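Local coordinates for BF1531-like N-terminal domain-containing protein (Bacteroides fragilis, PDB 3SLR) that is of uncharacterized function but binds magnesium through a phosphatase-like domain and may hydrolyse ester bonds, at residues Y4-L9 against T33-T38; E91-S94 against L100-K103. All coordinates share one frame; numbering follows the deposited sequence.

Interaction 1. Residues Y4-L9 against T33-T38; sequences YTFKEL and TQLLAT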
loop_
_atom_site.group_PDB
_atom_site.type_symbol
_atom_site.label_atom_id
_atom_site.label_comp_id
_atom_site.label_asym_id
_atom_site.label_seq_id
_atom_site.Cartn_x
_atom_site.Cartn_y
_atom_site.Cartn_z
ATOM N N TYR A 4 8.884 -6.279 -6.603
ATOM C CA TYR A 4 9.767 -7.297 -7.151
ATOM C C TYR A 4 8.957 -8.249 -8.015
ATOM O O TYR A 4 7.731 -8.151 -8.070
ATOM C CB TYR A 4 10.434 -8.075 -6.018
ATOM C CG TYR A 4 11.288 -7.223 -5.100
ATOM C CD1 TYR A 4 12.619 -6.961 -5.402
ATOM C CD2 TYR A 4 10.766 -6.688 -3.926
ATOM C CE1 TYR A 4 13.405 -6.187 -4.567
ATOM C CE2 TYR A 4 11.544 -5.911 -3.082
ATOM C CZ TYR A 4 12.866 -5.664 -3.408
ATOM O OH TYR A 4 13.659 -4.900 -2.574
ATOM N N THR A 5 9.640 -9.163 -8.700
ATOM C CA THR A 5 8.961 -10.255 -9.387
ATOM C C THR A 5 8.917 -11.437 -8.442
ATOM O O THR A 5 9.681 -11.487 -7.469
ATOM C CB THR A 5 9.698 -10.680 -10.669
ATOM O OG1 THR A 5 10.991 -11.194 -10.331
ATOM C CG2 THR A 5 9.869 -9.488 -11.605
ATOM N N PHE A 6 8.029 -12.391 -8.704
ATOM C CA PHE A 6 7.980 -13.566 -7.852
ATOM C C PHE A 6 9.322 -14.285 -7.872
ATOM O O PHE A 6 9.788 -14.771 -6.844
ATOM C CB PHE A 6 6.865 -14.532 -8.252
ATOM C CG PHE A 6 6.815 -15.761 -7.390
ATOM C CD1 PHE A 6 6.266 -15.708 -6.116
ATOM C CD2 PHE A 6 7.337 -16.962 -7.839
ATOM C CE1 PHE A 6 6.226 -16.838 -5.311
ATOM C CE2 PHE A 6 7.297 -18.096 -7.039
ATOM C CZ PHE A 6 6.741 -18.030 -5.773
ATOM N N LYS A 7 9.949 -14.342 -9.043
ATOM C CA LYS A 7 11.268 -14.965 -9.157
ATOM C C LYS A 7 12.274 -14.391 -8.156
ATOM O O LYS A 7 13.014 -15.138 -7.507
ATOM C CB LYS A 7 11.819 -14.805 -10.572
ATOM C CG LYS A 7 13.201 -15.404 -10.747
ATOM C CD LYS A 7 13.758 -15.152 -12.133
ATOM C CE LYS A 7 15.090 -15.871 -12.330
ATOM N NZ LYS A 7 16.048 -15.553 -11.241
ATOM N N GLU A 8 12.303 -13.067 -8.042
ATOM C CA GLU A 8 13.208 -12.391 -7.117
ATOM C C GLU A 8 12.850 -12.700 -5.670
ATOM O O GLU A 8 13.738 -12.911 -4.832
ATOM C CB GLU A 8 13.164 -10.884 -7.342
ATOM C CG GLU A 8 13.687 -10.439 -8.696
ATOM C CD GLU A 8 13.493 -8.953 -8.927
ATOM O OE1 GLU A 8 12.352 -8.470 -8.784
ATOM O OE2 GLU A 8 14.485 -8.259 -9.242
ATOM N N LEU A 9 11.550 -12.715 -5.374
ATOM C CA LEU A 9 11.093 -13.031 -4.020
ATOM C C LEU A 9 11.505 -14.438 -3.607
ATOM O O LEU A 9 12.005 -14.654 -2.496
ATOM C CB LEU A 9 9.575 -12.853 -3.902
ATOM C CG LEU A 9 9.075 -11.417 -4.081
ATOM C CD1 LEU A 9 7.560 -11.358 -3.881
ATOM C CD2 LEU A 9 9.780 -10.481 -3.101
ATOM N N THR A 33 -2.160 -21.574 -0.722
ATOM C CA THR A 33 -1.333 -20.466 -0.225
ATOM C C THR A 33 0.180 -20.645 -0.385
ATOM O O THR A 33 0.953 -19.805 0.078
ATOM C CB THR A 33 -1.635 -20.152 1.276
ATOM O OG1 THR A 33 -1.564 -21.356 2.053
ATOM C CG2 THR A 33 -3.010 -19.542 1.436
ATOM N N GLN A 34 0.618 -21.712 -1.049
ATOM C CA GLN A 34 2.056 -22.012 -1.070
ATOM C C GLN A 34 2.908 -20.942 -1.754
ATOM O O GLN A 34 3.974 -20.601 -1.254
ATOM C CB GLN A 34 2.346 -23.395 -1.663
ATOM C CG GLN A 34 1.693 -24.543 -0.913
ATOM C CD GLN A 34 0.281 -24.852 -1.402
ATOM O OE1 GLN A 34 -0.291 -24.114 -2.212
ATOM N NE2 GLN A 34 -0.278 -25.964 -0.922
ATOM N N LEU A 35 2.446 -20.406 -2.884
ATOM C CA LEU A 35 3.208 -19.366 -3.559
ATOM C C LEU A 35 3.138 -18.053 -2.792
ATOM O O LEU A 35 4.118 -17.310 -2.717
ATOM C CB LEU A 35 2.723 -19.174 -4.994
ATOM C CG LEU A 35 2.898 -20.386 -5.904
ATOM C CD1 LEU A 35 2.612 -19.992 -7.348
ATOM C CD2 LEU A 35 4.292 -20.956 -5.768
ATOM N N LEU A 36 1.974 -17.761 -2.221
ATOM C CA LEU A 36 1.820 -16.547 -1.425
ATOM C C LEU A 36 2.743 -16.593 -0.205
ATOM O O LEU A 36 3.344 -15.586 0.172
ATOM C CB LEU A 36 0.363 -16.360 -0.992
ATOM C CG LEU A 36 0.010 -15.129 -0.146
ATOM C CD1 LEU A 36 0.384 -13.837 -0.857
ATOM C CD2 LEU A 36 -1.470 -15.144 0.219
ATOM N N ALA A 37 2.872 -17.770 0.396
ATOM C CA ALA A 37 3.807 -17.951 1.515
ATOM C C ALA A 37 5.241 -17.625 1.111
ATOM O O ALA A 37 5.944 -16.876 1.805
ATOM C CB ALA A 37 3.719 -19.366 2.064
ATOM N N THR A 38 5.674 -18.187 -0.013
ATOM C CA THR A 38 7.008 -17.916 -0.530
ATOM C C THR A 38 7.200 -16.426 -0.786
ATOM O O THR A 38 8.204 -15.834 -0.385
ATOM C CB THR A 38 7.266 -18.701 -1.819
ATOM O OG1 THR A 38 7.267 -20.102 -1.525
ATOM C CG2 THR A 38 8.612 -18.325 -2.409
#
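Phe6 of the first helix of the chain, 6-12, packs on Leu35 and Thr38 of helix 34-46. This helix-on-helix contact lies at the surface of the N-terminal domain, whose core is a five-stranded parallel sheet.

The apolar contacts come from the far end of the Phe6 ring. Its CG is anti to the backbone N (chi1 179°), and the ring reaches across to the other helix. CZ of Phe6 meets CD2 of Leu35 at 3.8 Å, the two side chains crossing at about a right angle. CZ of Phe6 also lies 3.9 Å from CG2 of Thr38, the methyl approaching the ring obliquely. Leu200, from a loop, also touches Phe6.

No hydrogen bond joins the two segments. At the start of helix 6-12, Thr5 and Glu8 form a capping box. Thr5 N donates to Glu8 OE1 at 2.8 Å, and OE1 accepts with its anti lone pair. Glu8 N returns a bond to Thr5 OG1 at 3.2 Å. Thr5 is the N-cap and Phe6 is the first residue of the helix it caps.

One polar atom does meet the ring: Leu35 O sits at the ring edge, near its plane, 3.4 Å from CE1 of Phe6.

Interaction 2. Residues E91-S94 against L100-K103; sequences EKHS and LQNK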
loop_
_atom_site.group_PDB
_atom_site.type_symbol
_atom_site.label_atom_id
_atom_site.label_comp_id
_atom_site.label_asym_id
_atom_site.label_seq_id
_atom_site.Cartn_x
_atom_site.Cartn_y
_atom_site.Cartn_z
ATOM N N GLU A 91 -18.947 -18.867 -3.393
ATOM C CA GLU A 91 -19.447 -20.235 -3.415
ATOM C C GLU A 91 -20.292 -20.542 -2.180
ATOM O O GLU A 91 -21.374 -21.128 -2.285
ATOM C CB GLU A 91 -18.310 -21.246 -3.550
ATOM C CG GLU A 91 -18.827 -22.673 -3.412
ATOM C CD GLU A 91 -17.833 -23.726 -3.853
ATOM O OE1 GLU A 91 -16.648 -23.611 -3.503
ATOM O OE2 GLU A 91 -18.249 -24.678 -4.540
ATOM N N LYS A 92 -19.808 -20.148 -1.010
ATOM C CA LYS A 92 -20.545 -20.360 0.236
ATOM C C LYS A 92 -21.951 -19.769 0.157
ATOM O O LYS A 92 -22.944 -20.420 0.495
ATOM C CB LYS A 92 -19.764 -19.757 1.406
ATOM C CG LYS A 92 -20.380 -19.955 2.776
ATOM C CD LYS A 92 -19.425 -19.435 3.863
ATOM C CE LYS A 92 -19.916 -19.768 5.259
ATOM N NZ LYS A 92 -21.307 -19.297 5.447
ATOM N N HIS A 93 -22.019 -18.528 -0.309
ATOM C CA HIS A 93 -23.283 -17.821 -0.484
ATOM C C HIS A 93 -24.223 -18.544 -1.456
ATOM O O HIS A 93 -25.420 -18.645 -1.212
ATOM C CB HIS A 93 -22.981 -16.383 -0.943
ATOM C CG HIS A 93 -24.183 -15.602 -1.386
ATOM N ND1 HIS A 93 -24.633 -15.613 -2.687
ATOM C CD2 HIS A 93 -24.998 -14.757 -0.709
ATOM C CE1 HIS A 93 -25.687 -14.818 -2.791
ATOM N NE2 HIS A 93 -25.928 -14.286 -1.604
ATOM N N SER A 94 -23.676 -19.062 -2.550
ATOM C CA SER A 94 -24.504 -19.628 -3.619
ATOM C C SER A 94 -25.238 -20.904 -3.197
ATOM O O SER A 94 -26.274 -21.237 -3.767
ATOM C CB SER A 94 -23.644 -19.944 -4.844
ATOM O OG SER A 94 -22.910 -21.144 -4.628
ATOM N N LEU A 100 -30.090 -17.820 5.119
ATOM C CA LEU A 100 -28.677 -17.875 5.455
ATOM C C LEU A 100 -27.853 -16.849 4.680
ATOM O O LEU A 100 -26.837 -16.369 5.178
ATOM C CB LEU A 100 -28.111 -19.284 5.258
ATOM C CG LEU A 100 -28.216 -20.207 6.475
ATOM C CD1 LEU A 100 -29.614 -20.174 7.060
ATOM C CD2 LEU A 100 -27.824 -21.632 6.105
ATOM N N GLN A 101 -28.290 -16.515 3.467
ATOM C CA GLN A 101 -27.598 -15.501 2.676
ATOM C C GLN A 101 -27.677 -14.153 3.373
ATOM O O GLN A 101 -26.726 -13.375 3.350
ATOM C CB GLN A 101 -28.181 -15.403 1.259
ATOM C CG GLN A 101 -27.938 -16.650 0.405
ATOM C CD GLN A 101 -28.610 -16.579 -0.952
ATOM O OE1 GLN A 101 -29.714 -16.042 -1.092
ATOM N NE2 GLN A 101 -27.953 -17.135 -1.966
ATOM N N ASN A 102 -28.820 -13.882 3.999
ATOM C CA ASN A 102 -29.017 -12.639 4.741
ATOM C C ASN A 102 -28.053 -12.517 5.912
ATOM O O ASN A 102 -27.867 -11.432 6.467
ATOM C CB ASN A 102 -30.460 -12.549 5.251
ATOM C CG ASN A 102 -31.358 -11.780 4.315
ATOM O OD1 ASN A 102 -31.029 -10.672 3.898
ATOM N ND2 ASN A 102 -32.503 -12.368 3.972
ATOM N N LYS A 103 -27.435 -13.636 6.280
ATOM C CA LYS A 103 -26.526 -13.677 7.418
ATOM C C LYS A 103 -25.072 -13.853 6.987
ATOM O O LYS A 103 -24.206 -14.074 7.829
ATOM C CB LYS A 103 -26.904 -14.830 8.359
ATOM C CG LYS A 103 -28.237 -14.645 9.070
ATOM C CD LYS A 103 -28.603 -15.863 9.895
ATOM C CE LYS A 103 -29.976 -15.699 10.537
ATOM N NZ LYS A 103 -30.558 -17.011 10.958
#
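The last turn of helix 86-94 and the short helix 98-101 come closest at His93 and Gln101, whose CA atoms are 5.8 Å apart. These two residues make the whole contact.

The Gln101 side chain does two things at once. Its amide lies over one face of the His93 imidazole, and the two planes are only 11° apart. NE2 of Gln101 is offset toward the rim of the ring, 3.3 Å from CE1 of His93. Nearer the backbone, CG of Gln101 makes a CH-pi contact with the same ring, 4.0 Å from its centroid. The chain is extended beyond CG (chi2 176°), which carries the amide on past this contact.

The same NE2 donates to the backbone O of His93 at 3.0 Å. The bond is nearly straight at the hydrogen (169°). His93 O lies close to the amide plane of Gln101, but NE2 stands above the carbonyl plane of His93. Stack and bond together fix the rotation of the amide.

His93 is buried, and its NE2 is hydrogen-bonded to Ser145 O. The ring also meets Phe147 edge-to-face.

Ser94 OG bonds back to Glu91 O at 2.8 Å, within the last turn of its helix. The contact is a local packing of two successive helices joined by a short loop in the N-terminal domain, where a glutamine side chain binds a backbone carbonyl at the end of the preceding helix.

In the fold
Both contacts belong to the N-terminal domain, which has a parallel sheet of five strands and falls in the SGNH hydrolase clan by sequence. Interaction 1 comes first in the sequence, and interaction 2 lies wholly after it. Their centres are 32 Å apart and their nearest atoms about 15 Å apart, so they do not touch. Interaction 1 joins helices 6-12 and 34-46, which are separated in sequence by strand 22-29. Interaction 2 joins the successive helices 86-94 and 98-101, which follow strand 79-83 of the same sheet. Both lie away from the magnesium site formed by Asp228, Asp230 and Asp336, so each is structural packing of the N-terminal domain.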